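Long-range contacts in interleukin-2 receptor subunit beta (Mus musculus, PDB 6DG5), which probably serves as the beta subunit of the interleukin-2 receptor, binding the cytokine at the cell surface and passing on its mitogenic signal: residues B[137-142]-B[187-192]; B[146-151]-B[175-180]. One frame throughout, in Å; residues are numbered along the deposited sequence.

Contact 1 (B[137-142]-B[187-192]); sequences EPYLEF and AQRNNT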
loop_
_atom_site.group_PDB
_atom_site.type_symbol
_atom_site.label_atom_id
_atom_site.label_comp_id
_atom_site.label_asym_id
_atom_site.label_seq_id
_atom_site.Cartn_x
_atom_site.Cartn_y
_atom_site.Cartn_z
ATOM N N GLU B 137 -0.011 5.888 -0.427
ATOM C CA GLU B 137 0.161 6.094 1.010
ATOM C C GLU B 137 0.890 4.956 1.719
ATOM O O GLU B 137 1.720 5.253 2.595
ATOM C CB GLU B 137 -1.202 6.345 1.671
ATOM C CG GLU B 137 -1.086 6.882 3.086
ATOM C CD GLU B 137 -2.363 6.719 3.883
ATOM O OE1 GLU B 137 -3.452 7.000 3.345
ATOM O OE2 GLU B 137 -2.279 6.294 5.054
ATOM N N PRO B 138 0.651 3.672 1.421
ATOM C CA PRO B 138 1.389 2.622 2.143
ATOM C C PRO B 138 2.877 2.590 1.835
ATOM O O PRO B 138 3.636 1.986 2.605
ATOM C CB PRO B 138 0.700 1.328 1.689
ATOM C CG PRO B 138 0.080 1.671 0.385
ATOM C CD PRO B 138 -0.375 3.088 0.537
ATOM N N TYR B 139 3.320 3.219 0.747
ATOM C CA TYR B 139 4.719 3.196 0.342
ATOM C C TYR B 139 5.486 4.427 0.809
ATOM O O TYR B 139 6.514 4.769 0.213
ATOM C CB TYR B 139 4.824 3.058 -1.178
ATOM C CG TYR B 139 4.321 1.735 -1.706
ATOM C CD1 TYR B 139 5.158 0.629 -1.765
ATOM C CD2 TYR B 139 3.011 1.592 -2.148
ATOM C CE1 TYR B 139 4.705 -0.582 -2.249
ATOM C CE2 TYR B 139 2.549 0.382 -2.634
ATOM C CZ TYR B 139 3.402 -0.701 -2.681
ATOM O OH TYR B 139 2.956 -1.909 -3.161
ATOM N N LEU B 140 5.023 5.090 1.866
ATOM C CA LEU B 140 5.670 6.312 2.321
ATOM C C LEU B 140 7.053 6.022 2.887
ATOM O O LEU B 140 7.283 4.988 3.520
ATOM C CB LEU B 140 4.811 7.009 3.374
ATOM C CG LEU B 140 3.590 7.761 2.848
ATOM C CD1 LEU B 140 2.742 8.279 3.998
ATOM C CD2 LEU B 140 4.020 8.897 1.937
ATOM N N GLU B 141 7.976 6.950 2.653
ATOM C CA GLU B 141 9.351 6.841 3.111
ATOM C C GLU B 141 9.810 8.220 3.554
ATOM O O GLU B 141 9.425 9.225 2.952
ATOM C CB GLU B 141 10.262 6.302 2.003
ATOM C CG GLU B 141 11.520 5.614 2.490
ATOM C CD GLU B 141 12.230 4.863 1.381
ATOM O OE1 GLU B 141 12.795 5.522 0.482
ATOM O OE2 GLU B 141 12.208 3.614 1.399
ATOM N N PHE B 142 10.627 8.271 4.602
ATOM C CA PHE B 142 11.032 9.541 5.183
ATOM C C PHE B 142 12.542 9.608 5.336
ATOM O O PHE B 142 13.197 8.601 5.624
ATOM C CB PHE B 142 10.364 9.764 6.540
ATOM C CG PHE B 142 8.876 9.928 6.458
ATOM C CD1 PHE B 142 8.319 11.164 6.189
ATOM C CD2 PHE B 142 8.036 8.843 6.648
ATOM C CE1 PHE B 142 6.951 11.320 6.113
ATOM C CE2 PHE B 142 6.666 8.992 6.572
ATOM C CZ PHE B 142 6.123 10.233 6.303
ATOM N N ALA B 187 7.588 8.168 -2.023
ATOM C CA ALA B 187 6.895 6.890 -2.188
ATOM C C ALA B 187 7.627 6.076 -3.249
ATOM O O ALA B 187 7.618 6.436 -4.431
ATOM C CB ALA B 187 5.429 7.099 -2.572
ATOM N N GLN B 188 8.247 4.973 -2.834
ATOM C CA GLN B 188 9.133 4.206 -3.712
ATOM C C GLN B 188 8.426 2.967 -4.270
ATOM O O GLN B 188 8.853 1.824 -4.107
ATOM C CB GLN B 188 10.431 3.853 -2.974
ATOM C CG GLN B 188 10.342 2.831 -1.829
ATOM C CD GLN B 188 9.451 3.264 -0.686
ATOM O OE1 GLN B 188 9.299 4.455 -0.419
ATOM N NE2 GLN B 188 8.849 2.294 -0.005
ATOM N N ARG B 189 7.322 3.214 -4.978
ATOM C CA ARG B 189 6.643 2.133 -5.686
ATOM C C ARG B 189 7.481 1.648 -6.863
ATOM O O ARG B 189 7.897 0.484 -6.911
ATOM C CB ARG B 189 5.267 2.596 -6.166
ATOM C CG ARG B 189 4.598 1.627 -7.130
ATOM C CD ARG B 189 4.023 0.414 -6.414
ATOM N NE ARG B 189 2.626 0.610 -6.034
ATOM C CZ ARG B 189 1.591 0.307 -6.812
ATOM N NH1 ARG B 189 0.352 0.512 -6.384
ATOM N NH2 ARG B 189 1.792 -0.202 -8.020
ATOM N N ASN B 190 7.739 2.533 -7.828
ATOM C CA ASN B 190 8.645 2.246 -8.928
ATOM C C ASN B 190 9.901 3.107 -8.913
ATOM O O ASN B 190 10.729 2.982 -9.826
ATOM C CB ASN B 190 7.923 2.420 -10.275
ATOM C CG ASN B 190 7.236 3.766 -10.403
ATOM O OD1 ASN B 190 7.742 4.783 -9.928
ATOM N ND2 ASN B 190 6.072 3.776 -11.044
ATOM N N ASN B 191 10.060 3.978 -7.915
ATOM C CA ASN B 191 11.234 4.827 -7.733
ATOM C C ASN B 191 11.460 5.779 -8.904
ATOM O O ASN B 191 12.567 6.297 -9.078
ATOM C CB ASN B 191 12.497 3.996 -7.481
ATOM C CG ASN B 191 13.484 4.701 -6.572
ATOM O OD1 ASN B 191 13.326 5.882 -6.263
ATOM N ND2 ASN B 191 14.511 3.980 -6.141
ATOM N N THR B 192 10.430 6.028 -9.712
ATOM C CA THR B 192 10.533 7.017 -10.778
ATOM C C THR B 192 10.290 8.440 -10.283
ATOM O O THR B 192 10.621 9.394 -10.995
ATOM C CB THR B 192 9.552 6.675 -11.903
ATOM O OG1 THR B 192 9.531 5.256 -12.100
ATOM C CG2 THR B 192 9.979 7.337 -13.205
#
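Arg189 crosses one face of the Tyr139 ring with its aliphatic part. Its CD lies 4.2 Å from the ring centroid, 22° off the normal, a CH-pi contact displaced toward the rim. Arg189 NE follows at 3.4 Å from Tyr139 CE2. Bends at chi2 and chi3 fold the arginine back over the ring and leave its guanidinium plane inclined by 53° to it. CG of Tyr139 lies anti to the carbonyl carbon (chi1 -66°), which sends the ring out toward 187-192, where Arg189 can cover it. Both polar ends serve another protein chain: Tyr139 OH is hydrogen-bonded to an acidic side chain there, and Arg189 NH1 forms a salt bridge to one.

At the backbone end of the tyrosine, Leu140 and Ala187 form an antiparallel non-hydrogen-bonded pair (CA to CA 4.7 Å), and Ala187 CA directs a CA-H...O contact of 3.2 Å at Tyr139 O. The poorly ordered Gln188 side chain is modelled beside Tyr139 O with its amide nearly parallel to the Glu141 carboxylate, a stack to be read with caution.

Paired loops like these, between the second and third and the last two strands of a membrane-proximal fibronectin type III domain, characterise the cytokine-binding elbow of type I cytokine receptors.

Contact 2 (B[146-151]-B[175-180]); sequences RRLLGH and PSTSYE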
loop_
_atom_site.group_PDB
_atom_site.type_symbol
_atom_site.label_atom_id
_atom_site.label_comp_id
_atom_site.label_asym_id
_atom_site.label_seq_id
_atom_site.Cartn_x
_atom_site.Cartn_y
_atom_site.Cartn_z
ATOM N N ARG B 146 19.836 16.048 10.665
ATOM C CA ARG B 146 20.079 16.763 11.910
ATOM C C ARG B 146 21.384 17.537 11.792
ATOM O O ARG B 146 22.422 16.957 11.459
ATOM C CB ARG B 146 20.145 15.786 13.086
ATOM C CG ARG B 146 20.499 16.420 14.419
ATOM C CD ARG B 146 21.177 15.421 15.351
ATOM N NE ARG B 146 22.572 15.188 14.985
ATOM C CZ ARG B 146 23.012 14.109 14.343
ATOM N NH1 ARG B 146 22.168 13.147 13.995
ATOM N NH2 ARG B 146 24.301 13.988 14.053
ATOM N N ARG B 147 21.336 18.840 12.062
ATOM C CA ARG B 147 22.525 19.671 11.990
ATOM C C ARG B 147 22.704 20.448 13.283
ATOM O O ARG B 147 21.738 20.755 13.987
ATOM C CB ARG B 147 22.478 20.646 10.797
ATOM C CG ARG B 147 21.795 21.981 11.067
ATOM C CD ARG B 147 22.137 22.985 9.974
ATOM N NE ARG B 147 21.402 24.239 10.114
ATOM C CZ ARG B 147 21.584 25.301 9.334
ATOM N NH1 ARG B 147 22.482 25.263 8.359
ATOM N NH2 ARG B 147 20.871 26.402 9.528
ATOM N N LEU B 148 23.962 20.749 13.592
ATOM C CA LEU B 148 24.294 21.593 14.733
ATOM C C LEU B 148 24.051 23.053 14.371
ATOM O O LEU B 148 24.244 23.458 13.219
ATOM C CB LEU B 148 25.754 21.379 15.130
ATOM C CG LEU B 148 26.100 21.154 16.602
ATOM C CD1 LEU B 148 25.457 19.880 17.104
ATOM C CD2 LEU B 148 27.606 21.099 16.783
ATOM N N LEU B 149 23.613 23.843 15.349
ATOM C CA LEU B 149 23.348 25.248 15.079
ATOM C C LEU B 149 24.638 25.976 14.727
ATOM O O LEU B 149 25.624 25.916 15.468
ATOM C CB LEU B 149 22.680 25.917 16.287
ATOM C CG LEU B 149 21.170 26.132 16.168
ATOM C CD1 LEU B 149 20.722 27.294 17.042
ATOM C CD2 LEU B 149 20.759 26.359 14.719
ATOM N N GLY B 150 24.621 26.670 13.588
ATOM C CA GLY B 150 25.780 27.325 13.035
ATOM C C GLY B 150 26.442 26.544 11.917
ATOM O O GLY B 150 27.085 27.144 11.046
ATOM N N HIS B 151 26.286 25.224 11.915
ATOM C CA HIS B 151 26.891 24.378 10.899
ATOM C C HIS B 151 26.016 24.360 9.646
ATOM O O HIS B 151 24.987 25.034 9.563
ATOM C CB HIS B 151 27.113 22.971 11.448
ATOM C CG HIS B 151 28.088 22.910 12.583
ATOM N ND1 HIS B 151 28.046 23.783 13.649
ATOM C CD2 HIS B 151 29.124 22.073 12.824
ATOM C CE1 HIS B 151 29.017 23.488 14.496
ATOM N NE2 HIS B 151 29.685 22.454 14.019
ATOM N N PRO B 175 24.354 17.420 25.795
ATOM C CA PRO B 175 23.488 18.252 26.638
ATOM C C PRO B 175 23.702 19.733 26.380
ATOM O O PRO B 175 24.798 20.175 26.025
ATOM C CB PRO B 175 23.909 17.876 28.066
ATOM C CG PRO B 175 24.584 16.553 27.933
ATOM C CD PRO B 175 25.253 16.573 26.596
ATOM N N SER B 176 22.628 20.500 26.578
ATOM C CA SER B 176 22.622 21.951 26.380
ATOM C C SER B 176 23.216 22.321 25.022
ATOM O O SER B 176 24.125 23.146 24.913
ATOM C CB SER B 176 23.354 22.664 27.518
ATOM O OG SER B 176 24.722 22.303 27.562
ATOM N N THR B 177 22.694 21.687 23.974
ATOM C CA THR B 177 23.156 21.901 22.611
ATOM C C THR B 177 21.952 22.086 21.700
ATOM O O THR B 177 20.950 21.379 21.836
ATOM C CB THR B 177 24.016 20.724 22.129
ATOM O OG1 THR B 177 25.141 20.567 23.001
ATOM C CG2 THR B 177 24.509 20.962 20.712
ATOM N N SER B 178 22.052 23.040 20.778
ATOM C CA SER B 178 20.952 23.400 19.893
ATOM C C SER B 178 21.115 22.718 18.539
ATOM O O SER B 178 22.189 22.779 17.932
ATOM C CB SER B 178 20.881 24.916 19.710
ATOM O OG SER B 178 20.685 25.572 20.950
ATOM N N TYR B 179 20.042 22.088 18.066
ATOM C CA TYR B 179 20.032 21.378 16.798
ATOM C C TYR B 179 18.934 21.924 15.894
ATOM O O TYR B 179 18.012 22.611 16.342
ATOM C CB TYR B 179 19.814 19.872 17.001
ATOM C CG TYR B 179 20.806 19.197 17.921
ATOM C CD1 TYR B 179 20.609 19.180 19.296
ATOM C CD2 TYR B 179 21.929 18.556 17.412
ATOM C CE1 TYR B 179 21.506 18.555 20.138
ATOM C CE2 TYR B 179 22.831 17.926 18.248
ATOM C CZ TYR B 179 22.617 17.931 19.609
ATOM O OH TYR B 179 23.516 17.306 20.440
ATOM N N GLU B 180 19.037 21.588 14.609
ATOM C CA GLU B 180 18.039 21.934 13.607
ATOM C C GLU B 180 17.775 20.705 12.749
ATOM O O GLU B 180 18.708 19.985 12.382
ATOM C CB GLU B 180 18.505 23.111 12.738
ATOM C CG GLU B 180 17.415 24.124 12.400
ATOM C CD GLU B 180 17.973 25.397 11.781
ATOM O OE1 GLU B 180 19.212 25.558 11.758
ATOM O OE2 GLU B 180 17.172 26.238 11.316
#
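Arg147 grips Glu180 side-on, and both its donors converge on one oxygen: NE lies 3.0 Å and NH2 2.9 Å from Glu180 OE1. The oxygen sits in the guanidinium plane, but the two nitrogens approach it from the same face of the carboxylate, whose plane is turned 47° from that of the guanidinium. With CG between its backbone N and carbonyl carbon (chi1 88°) and the chain straight from there to NE, the arginine runs alongside Glu180; Trp153 adds a cation-pi contact. Cutting this side chain back to an alanine here removes both donors, and would probably leave the Glu180 carboxylate without its countercharge and Trp153 without its cationic partner.

The backbones of these two residues satisfy each other as an antiparallel hydrogen-bonded pair: Arg147 N gives to Glu180 O at 2.9 Å, and Glu180 N returns a bond of equal length to Arg147 O. Beyond them Leu149 N donates to Ser178 O (3.1 Å), while His151 N binds Leu148 O (3.0 Å) to close a type II turn. Leu148 CD1 lies 3.5 Å from Tyr179 CE2, with the Arg146 methylenes also at this ring. Tyr179 OH is hydrogen-bonded to Ile174 N, a tyrosine corner as in other fibronectin type III domains. Ser178 OG pairs with Arg205, and Pro175 O accepts the hydroxyls of Ser176 and Thr177 from opposite faces.

Strands 140-148 and 178-187 are the inner pair of a four-stranded sheet: Arg146 bonds by its backbone to Ser157 on the outer strand 157-161, and Tyr179 to Phe204 on strand 202-205.

In the fold
Contacts 1 and 2 mark the two ends of one pairing, between strands 140-148 and 178-187, and their centres are 30 Å apart. In contact 1 strand 140-148 begins where strand 178-187 runs out; in contact 2 the roles are reversed, as the antiparallel order demands. The surroundings of the two ends differ: residues of contact 1 meet two other protein chains of the assembly, whereas no other chain of it touches contact 2. Beyond 187-192 the chain goes on to the WSXWS motif, Trp195 to Ser199. Protein-linked sugar stands off from both ends: a mannose about 8 Å from the Glu180 side chain and a fucose about 12 Å from that of Leu140, touching neither.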